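Local coordinates for protein iron transport multicopper oxidase FET3 (PDB 1ZPU) that oxidises ferrous to ferric iron at the yeast cell surface, reducing dioxygen to water with four copper ions, for high-affinity iron uptake through the permease FTR1, at residues W103-Y112 with F460-L470. Residues are numbered along the deposited sequence; the frame is centred on the assembly and turned at random.
Sequences WYHSHTDGQY and FFHCHIEWHLL. With CU1 (copper (I) ion), chain B; CU1 (copper (I) ion), chain C; CU1 (copper (I) ion), chain D.
The two type 3 coppers of the trinuclear cluster lie between the HSH motif of the first cupredoxin domain and the HCH motif of the third, each copper held by one histidine from each segment. H105 NE2 binds the first at 2.1 Å and H464 NE2 meets it at 2.2 Å; H62 is the third ligand. The second copper is gripped the same way by H107 NE2 and H462 NE2, with H397 completing the site. Within each pair the rings come from opposite directions and stand almost perpendicular, at 82° for H105 and H464 and 89° for H107 and H462. Two of the imidazoles are fixed from behind: ND1 of H105 donates to S106 O, and ND1 of H462 donates to C463 O, 2.6 Å away and nearly straight.

Y112 packs beside the H105–H464 pair. Its CG sits between the backbone N and carbonyl carbon (chi1 89°), which sets H105 CG over one ring face, toward its rim, and carries Y112 OH to the rim of the H464 ring, 3.1 Å from H464 ND1; the hydroxyl's hydrogen bond is to G196 O. Replacing Y112 with alanine would probably open a gap beside H464, H105 and E466 and leave G196 O without its hydroxyl partner. The bent chain of E466 passes CG within 3.5 Å of Y112 CE2, and its carboxylate reaches the backbone at D109-G110, OE1 lying 3.1 Å from G110 CA.

H462 and H464 flank C463, whose SG binds the type 1 copper with H468 and H392. The chemistry is therefore that of a domain interface stitched together by metal, consistent with a short covalent path along 462-464 for electrons passing from the type 1 copper to the oxygen-reducing cluster, as in other multicopper oxidases.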
ATOM      1  N   TRP A 103      -6.040   6.312  -1.283  1.00 68.61           N
ATOM      2  CA  TRP A 103      -6.234   6.387   0.153  1.00 68.37           C
ATOM      3  C   TRP A 103      -4.996   6.919   0.862  1.00 68.67           C
ATOM      4  O   TRP A 103      -3.904   7.013   0.286  1.00 68.79           O
ATOM      5  CB  TRP A 103      -6.652   5.035   0.743  1.00 67.95           C
ATOM      6  CG  TRP A 103      -5.667   3.894   0.583  1.00 67.57           C
ATOM      7  CD1 TRP A 103      -5.188   3.394  -0.584  1.00 67.23           C
ATOM      8  CD2 TRP A 103      -5.110   3.076   1.624  1.00 66.53           C
ATOM      9  NE1 TRP A 103      -4.341   2.350  -0.342  1.00 67.50           N
ATOM     10  CE2 TRP A 103      -4.275   2.128   1.005  1.00 66.59           C
ATOM     11  CE3 TRP A 103      -5.227   3.062   3.015  1.00 66.26           C
ATOM     12  CZ2 TRP A 103      -3.555   1.176   1.725  1.00 66.63           C
ATOM     13  CZ3 TRP A 103      -4.517   2.112   3.736  1.00 67.02           C
ATOM     14  CH2 TRP A 103      -3.691   1.182   3.091  1.00 67.29           C
ATOM     15  N   TYR A 104      -5.184   7.289   2.119  1.00 68.65           N
ATOM     16  CA  TYR A 104      -4.089   7.744   2.928  1.00 68.42           C
ATOM     17  C   TYR A 104      -3.997   6.888   4.178  1.00 68.60           C
ATOM     18  O   TYR A 104      -5.009   6.453   4.722  1.00 68.80           O
ATOM     19  CB  TYR A 104      -4.296   9.210   3.279  1.00 68.28           C
ATOM     20  CG  TYR A 104      -5.417   9.491   4.245  1.00 67.83           C
ATOM     21  CD1 TYR A 104      -5.182   9.519   5.614  1.00 66.94           C
ATOM     22  CD2 TYR A 104      -6.707   9.768   3.790  1.00 67.72           C
ATOM     23  CE1 TYR A 104      -6.199   9.797   6.505  1.00 67.74           C
ATOM     24  CE2 TYR A 104      -7.742  10.047   4.681  1.00 67.93           C
ATOM     25  CZ  TYR A 104      -7.478  10.061   6.041  1.00 68.17           C
ATOM     26  OH  TYR A 104      -8.481  10.350   6.945  1.00 68.08           O
ATOM     27  N   HIS A 105      -2.778   6.635   4.628  1.00 68.55           N
ATOM     28  CA  HIS A 105      -2.556   5.879   5.851  1.00 68.69           C
ATOM     29  C   HIS A 105      -1.288   6.342   6.535  1.00 68.80           C
ATOM     30  O   HIS A 105      -0.403   6.903   5.890  1.00 68.95           O
ATOM     31  CB  HIS A 105      -2.470   4.370   5.562  1.00 68.49           C
ATOM     32  CG  HIS A 105      -1.408   3.985   4.574  1.00 68.31           C
ATOM     33  ND1 HIS A 105      -0.089   3.790   4.930  1.00 68.87           N
ATOM     34  CD2 HIS A 105      -1.477   3.729   3.244  1.00 67.23           C
ATOM     35  CE1 HIS A 105       0.608   3.449   3.858  1.00 68.29           C
ATOM     36  NE2 HIS A 105      -0.211   3.404   2.823  1.00 66.84           N
ATOM     37  N   SER A 106      -1.206   6.112   7.839  1.00 68.73           N
ATOM     38  CA  SER A 106       0.030   6.323   8.573  1.00 68.77           C
ATOM     39  C   SER A 106       1.100   5.431   7.985  1.00 68.89           C
ATOM     40  O   SER A 106       0.820   4.303   7.591  1.00 69.09           O
ATOM     41  CB  SER A 106      -0.175   5.973  10.045  1.00 68.66           C
ATOM     42  OG  SER A 106       1.055   5.897  10.740  1.00 68.79           O
ATOM     43  N   HIS A 107       2.324   5.927   7.909  1.00 69.08           N
ATOM     44  CA  HIS A 107       3.429   5.091   7.441  1.00 69.31           C
ATOM     45  C   HIS A 107       4.434   4.772   8.561  1.00 69.48           C
ATOM     46  O   HIS A 107       5.569   4.380   8.280  1.00 69.54           O
ATOM     47  CB  HIS A 107       4.130   5.735   6.239  1.00 69.28           C
ATOM     48  CG  HIS A 107       4.543   4.751   5.190  1.00 69.93           C
ATOM     49  ND1 HIS A 107       5.667   3.964   5.309  1.00 70.47           N
ATOM     50  CD2 HIS A 107       3.974   4.418   4.006  1.00 70.49           C
ATOM     51  CE1 HIS A 107       5.775   3.192   4.242  1.00 70.68           C
ATOM     52  NE2 HIS A 107       4.755   3.442   3.440  1.00 70.29           N
ATOM     53  N   THR A 108       4.019   4.940   9.821  1.00 69.60           N
ATOM     54  CA  THR A 108       4.869   4.572  10.936  1.00 70.11           C
ATOM     55  C   THR A 108       4.757   3.059  11.161  1.00 70.65           C
ATOM     56  O   THR A 108       4.661   2.325  10.181  1.00 71.27           O
ATOM     57  CB  THR A 108       4.644   5.477  12.161  1.00 70.52           C
ATOM     58  OG1 THR A 108       4.900   6.831  11.769  1.00 70.80           O
ATOM     59  CG2 THR A 108       5.607   5.137  13.281  1.00 69.26           C
ATOM     60  N   ASP A 109       4.802   2.581  12.406  1.00 71.28           N
ATOM     61  CA  ASP A 109       5.024   1.147  12.692  1.00 71.57           C
ATOM     62  C   ASP A 109       3.872   0.290  12.131  1.00 71.41           C
ATOM     63  O   ASP A 109       3.873  -0.072  10.947  1.00 71.50           O
ATOM     64  CB  ASP A 109       5.213   0.933  14.203  1.00 72.38           C
ATOM     65  CG  ASP A 109       6.628   1.406  14.725  1.00 75.51           C
ATOM     66  OD1 ASP A 109       7.621   0.632  14.552  1.00 77.94           O
ATOM     67  OD2 ASP A 109       6.737   2.514  15.350  1.00 76.15           O
ATOM     68  N   GLY A 110       2.879  -0.020  12.959  1.00 71.15           N
ATOM     69  CA  GLY A 110       1.707  -0.737  12.471  1.00 70.67           C
ATOM     70  C   GLY A 110       0.520   0.184  12.566  1.00 70.78           C
ATOM     71  O   GLY A 110      -0.619  -0.193  12.244  1.00 71.36           O
ATOM     72  N   GLN A 111       0.810   1.393  13.028  1.00 70.41           N
ATOM     73  CA  GLN A 111      -0.150   2.465  13.190  1.00 69.98           C
ATOM     74  C   GLN A 111      -1.427   2.355  12.318  1.00 69.68           C
ATOM     75  O   GLN A 111      -2.523   2.338  12.859  1.00 70.06           O
ATOM     76  CB  GLN A 111       0.590   3.779  12.964  1.00 70.25           C
ATOM     77  CG  GLN A 111       0.040   4.966  13.671  1.00 70.40           C
ATOM     78  CD  GLN A 111       1.143   5.807  14.290  1.00 70.28           C
ATOM     79  OE1 GLN A 111       1.450   6.904  13.822  1.00 70.21           O
ATOM     80  NE2 GLN A 111       1.758   5.280  15.341  1.00 70.13           N
ATOM     81  N   TYR A 112      -1.335   2.255  10.995  1.00 69.20           N
ATOM     82  CA  TYR A 112      -2.603   2.285  10.232  1.00 69.21           C
ATOM     83  C   TYR A 112      -3.593   1.138  10.499  1.00 69.50           C
ATOM     84  O   TYR A 112      -4.801   1.349  10.423  1.00 69.79           O
ATOM     85  CB  TYR A 112      -2.457   2.600   8.735  1.00 68.93           C
ATOM     86  CG  TYR A 112      -2.243   1.452   7.772  1.00 68.82           C
ATOM     87  CD1 TYR A 112      -3.310   0.666   7.309  1.00 68.43           C
ATOM     88  CD2 TYR A 112      -0.976   1.198   7.258  1.00 68.74           C
ATOM     89  CE1 TYR A 112      -3.095  -0.367   6.387  1.00 67.46           C
ATOM     90  CE2 TYR A 112      -0.749   0.190   6.354  1.00 68.42           C
ATOM     91  CZ  TYR A 112      -1.798  -0.587   5.916  1.00 69.10           C
ATOM     92  OH  TYR A 112      -1.493  -1.586   5.014  1.00 70.28           O
ATOM     93  N   PHE A 460       9.881   4.524  -2.021  1.00 68.97           N
ATOM     94  CA  PHE A 460       9.931   3.259  -1.302  1.00 68.89           C
ATOM     95  C   PHE A 460       9.340   2.157  -2.172  1.00 68.82           C
ATOM     96  O   PHE A 460       8.265   2.319  -2.751  1.00 68.81           O
ATOM     97  CB  PHE A 460       9.156   3.385   0.023  1.00 68.79           C
ATOM     98  CG  PHE A 460       9.719   2.578   1.170  1.00 68.58           C
ATOM     99  CD1 PHE A 460      10.904   1.857   1.044  1.00 68.79           C
ATOM    100  CD2 PHE A 460       9.070   2.571   2.403  1.00 68.72           C
ATOM    101  CE1 PHE A 460      11.416   1.119   2.133  1.00 68.77           C
ATOM    102  CE2 PHE A 460       9.586   1.844   3.506  1.00 68.52           C
ATOM    103  CZ  PHE A 460      10.750   1.117   3.362  1.00 68.04           C
ATOM    104  N   PHE A 461      10.059   1.047  -2.286  1.00 68.72           N
ATOM    105  CA  PHE A 461       9.503  -0.153  -2.905  1.00 68.89           C
ATOM    106  C   PHE A 461       9.476  -1.284  -1.886  1.00 69.07           C
ATOM    107  O   PHE A 461      10.533  -1.764  -1.467  1.00 69.31           O
ATOM    108  CB  PHE A 461      10.292  -0.574  -4.143  1.00 68.49           C
ATOM    109  CG  PHE A 461       9.765  -1.815  -4.785  1.00 68.29           C
ATOM    110  CD1 PHE A 461       8.625  -1.770  -5.576  1.00 67.56           C
ATOM    111  CD2 PHE A 461      10.397  -3.040  -4.580  1.00 68.33           C
ATOM    112  CE1 PHE A 461       8.130  -2.920  -6.166  1.00 67.42           C
ATOM    113  CE2 PHE A 461       9.899  -4.205  -5.162  1.00 67.81           C
ATOM    114  CZ  PHE A 461       8.761  -4.138  -5.960  1.00 67.77           C
ATOM    115  N   HIS A 462       8.277  -1.704  -1.490  1.00 69.02           N
ATOM    116  CA  HIS A 462       8.137  -2.652  -0.393  1.00 69.22           C
ATOM    117  C   HIS A 462       6.875  -3.473  -0.464  1.00 69.26           C
ATOM    118  O   HIS A 462       5.944  -3.146  -1.205  1.00 69.36           O
ATOM    119  CB  HIS A 462       8.127  -1.910   0.937  1.00 69.38           C
ATOM    120  CG  HIS A 462       6.937  -1.025   1.115  1.00 69.65           C
ATOM    121  ND1 HIS A 462       5.770  -1.456   1.711  1.00 69.97           N
ATOM    122  CD2 HIS A 462       6.728   0.266   0.767  1.00 70.18           C
ATOM    123  CE1 HIS A 462       4.890  -0.470   1.713  1.00 70.81           C
ATOM    124  NE2 HIS A 462       5.444   0.585   1.142  1.00 70.63           N
ATOM    125  N   CYS A 463       6.841  -4.517   0.352  1.00 69.33           N
ATOM    126  CA  CYS A 463       5.628  -5.265   0.599  1.00 69.19           C
ATOM    127  C   CYS A 463       4.696  -4.456   1.499  1.00 69.20           C
ATOM    128  O   CYS A 463       5.111  -3.878   2.509  1.00 69.68           O
ATOM    129  CB  CYS A 463       5.967  -6.595   1.246  1.00 68.95           C
ATOM    130  SG  CYS A 463       4.538  -7.631   1.493  1.00 70.47           S
ATOM    131  N   HIS A 464       3.429  -4.411   1.128  1.00 69.01           N
ATOM    132  CA  HIS A 464       2.453  -3.627   1.859  1.00 68.48           C
ATOM    133  C   HIS A 464       1.804  -4.389   3.022  1.00 68.73           C
ATOM    134  O   HIS A 464       0.903  -3.871   3.674  1.00 69.17           O
ATOM    135  CB  HIS A 464       1.402  -3.076   0.915  1.00 67.54           C
ATOM    136  CG  HIS A 464       0.907  -1.728   1.314  1.00 67.22           C
ATOM    137  ND1 HIS A 464       0.090  -1.529   2.407  1.00 67.49           N
ATOM    138  CD2 HIS A 464       1.136  -0.501   0.784  1.00 66.47           C
ATOM    139  CE1 HIS A 464      -0.170  -0.237   2.526  1.00 67.54           C
ATOM    140  NE2 HIS A 464       0.448   0.408   1.550  1.00 65.84           N
ATOM    141  N   ILE A 465       2.259  -5.608   3.284  1.00 68.65           N
ATOM    142  CA  ILE A 465       1.818  -6.320   4.459  1.00 68.71           C
ATOM    143  C   ILE A 465       2.611  -5.760   5.609  1.00 69.17           C
ATOM    144  O   ILE A 465       3.827  -5.917   5.670  1.00 69.54           O
ATOM    145  CB  ILE A 465       2.069  -7.830   4.360  1.00 68.99           C
ATOM    146  CG1 ILE A 465       1.069  -8.485   3.391  1.00 67.78           C
ATOM    147  CG2 ILE A 465       1.993  -8.477   5.768  1.00 68.78           C
ATOM    148  CD1 ILE A 465       1.425  -9.913   3.005  1.00 66.77           C
ATOM    149  N   GLU A 466       1.914  -5.105   6.524  1.00 69.51           N
ATOM    150  CA  GLU A 466       2.549  -4.353   7.586  1.00 70.23           C
ATOM    151  C   GLU A 466       3.584  -5.146   8.375  1.00 69.91           C
ATOM    152  O   GLU A 466       4.645  -4.618   8.737  1.00 70.09           O
ATOM    153  CB  GLU A 466       1.467  -3.784   8.489  1.00 70.90           C
ATOM    154  CG  GLU A 466       0.916  -2.464   7.950  1.00 74.91           C
ATOM    155  CD  GLU A 466       1.894  -1.296   8.169  1.00 79.16           C
ATOM    156  OE1 GLU A 466       2.079  -0.899   9.355  1.00 80.76           O
ATOM    157  OE2 GLU A 466       2.471  -0.792   7.160  1.00 79.67           O
ATOM    158  N   TRP A 467       3.278  -6.417   8.624  1.00 69.43           N
ATOM    159  CA  TRP A 467       4.193  -7.300   9.331  1.00 68.83           C
ATOM    160  C   TRP A 467       5.496  -7.490   8.560  1.00 68.83           C
ATOM    161  O   TRP A 467       6.570  -7.503   9.152  1.00 69.06           O
ATOM    162  CB  TRP A 467       3.522  -8.641   9.604  1.00 68.57           C
ATOM    163  CG  TRP A 467       2.140  -8.494  10.200  1.00 68.87           C
ATOM    164  CD1 TRP A 467       0.958  -8.886   9.635  1.00 68.12           C
ATOM    165  CD2 TRP A 467       1.806  -7.911  11.477  1.00 67.80           C
ATOM    166  NE1 TRP A 467      -0.088  -8.592  10.489  1.00 68.37           N
ATOM    167  CE2 TRP A 467       0.404  -7.988  11.617  1.00 67.51           C
ATOM    168  CE3 TRP A 467       2.561  -7.337  12.508  1.00 67.22           C
ATOM    169  CZ2 TRP A 467      -0.264  -7.514  12.743  1.00 67.46           C
ATOM    170  CZ3 TRP A 467       1.903  -6.859  13.628  1.00 68.06           C
ATOM    171  CH2 TRP A 467       0.497  -6.950  13.737  1.00 68.31           C
ATOM    172  N   HIS A 468       5.402  -7.611   7.240  1.00 68.63           N
ATOM    173  CA  HIS A 468       6.575  -7.849   6.429  1.00 68.51           C
ATOM    174  C   HIS A 468       7.432  -6.586   6.274  1.00 68.80           C
ATOM    175  O   HIS A 468       8.673  -6.660   6.185  1.00 68.56           O
ATOM    176  CB  HIS A 468       6.184  -8.454   5.081  1.00 68.11           C
ATOM    177  CG  HIS A 468       5.472  -9.770   5.196  1.00 67.94           C
ATOM    178  ND1 HIS A 468       4.830 -10.367   4.129  1.00 67.23           N
ATOM    179  CD2 HIS A 468       5.283 -10.595   6.252  1.00 66.08           C
ATOM    180  CE1 HIS A 468       4.288 -11.502   4.522  1.00 65.90           C
ATOM    181  NE2 HIS A 468       4.545 -11.662   5.805  1.00 64.83           N
ATOM    182  N   LEU A 469       6.768  -5.431   6.246  1.00 68.96           N
ATOM    183  CA  LEU A 469       7.467  -4.158   6.247  1.00 68.97           C
ATOM    184  C   LEU A 469       8.213  -3.968   7.572  1.00 69.11           C
ATOM    185  O   LEU A 469       9.331  -3.459   7.590  1.00 69.28           O
ATOM    186  CB  LEU A 469       6.488  -3.027   6.004  1.00 68.90           C
ATOM    187  CG  LEU A 469       7.041  -1.608   5.875  1.00 68.97           C
ATOM    188  CD1 LEU A 469       8.027  -1.453   4.693  1.00 67.67           C
ATOM    189  CD2 LEU A 469       5.860  -0.635   5.780  1.00 67.92           C
ATOM    190  N   LEU A 470       7.600  -4.403   8.672  1.00 69.32           N
ATOM    191  CA  LEU A 470       8.264  -4.424   9.980  1.00 69.54           C
ATOM    192  C   LEU A 470       9.464  -5.344   9.990  1.00 69.41           C
ATOM    193  O   LEU A 470      10.459  -5.056  10.669  1.00 69.57           O
ATOM    194  CB  LEU A 470       7.302  -4.833  11.094  1.00 69.77           C
ATOM    195  CG  LEU A 470       6.514  -3.665  11.676  1.00 71.14           C
ATOM    196  CD1 LEU A 470       5.222  -4.150  12.319  1.00 72.41           C
ATOM    197  CD2 LEU A 470       7.371  -2.875  12.671  1.00 72.82           C
TER
HETATM  198 CU   CU1 B1003      -0.081   2.495   0.972  1.00 89.16          CU
HETATM  199 CU   CU1 C1001       4.980  -9.669   2.171  1.00 82.54          CU
HETATM  200 CU   CU1 D1002       4.998   2.720   1.494  1.00 87.41          CU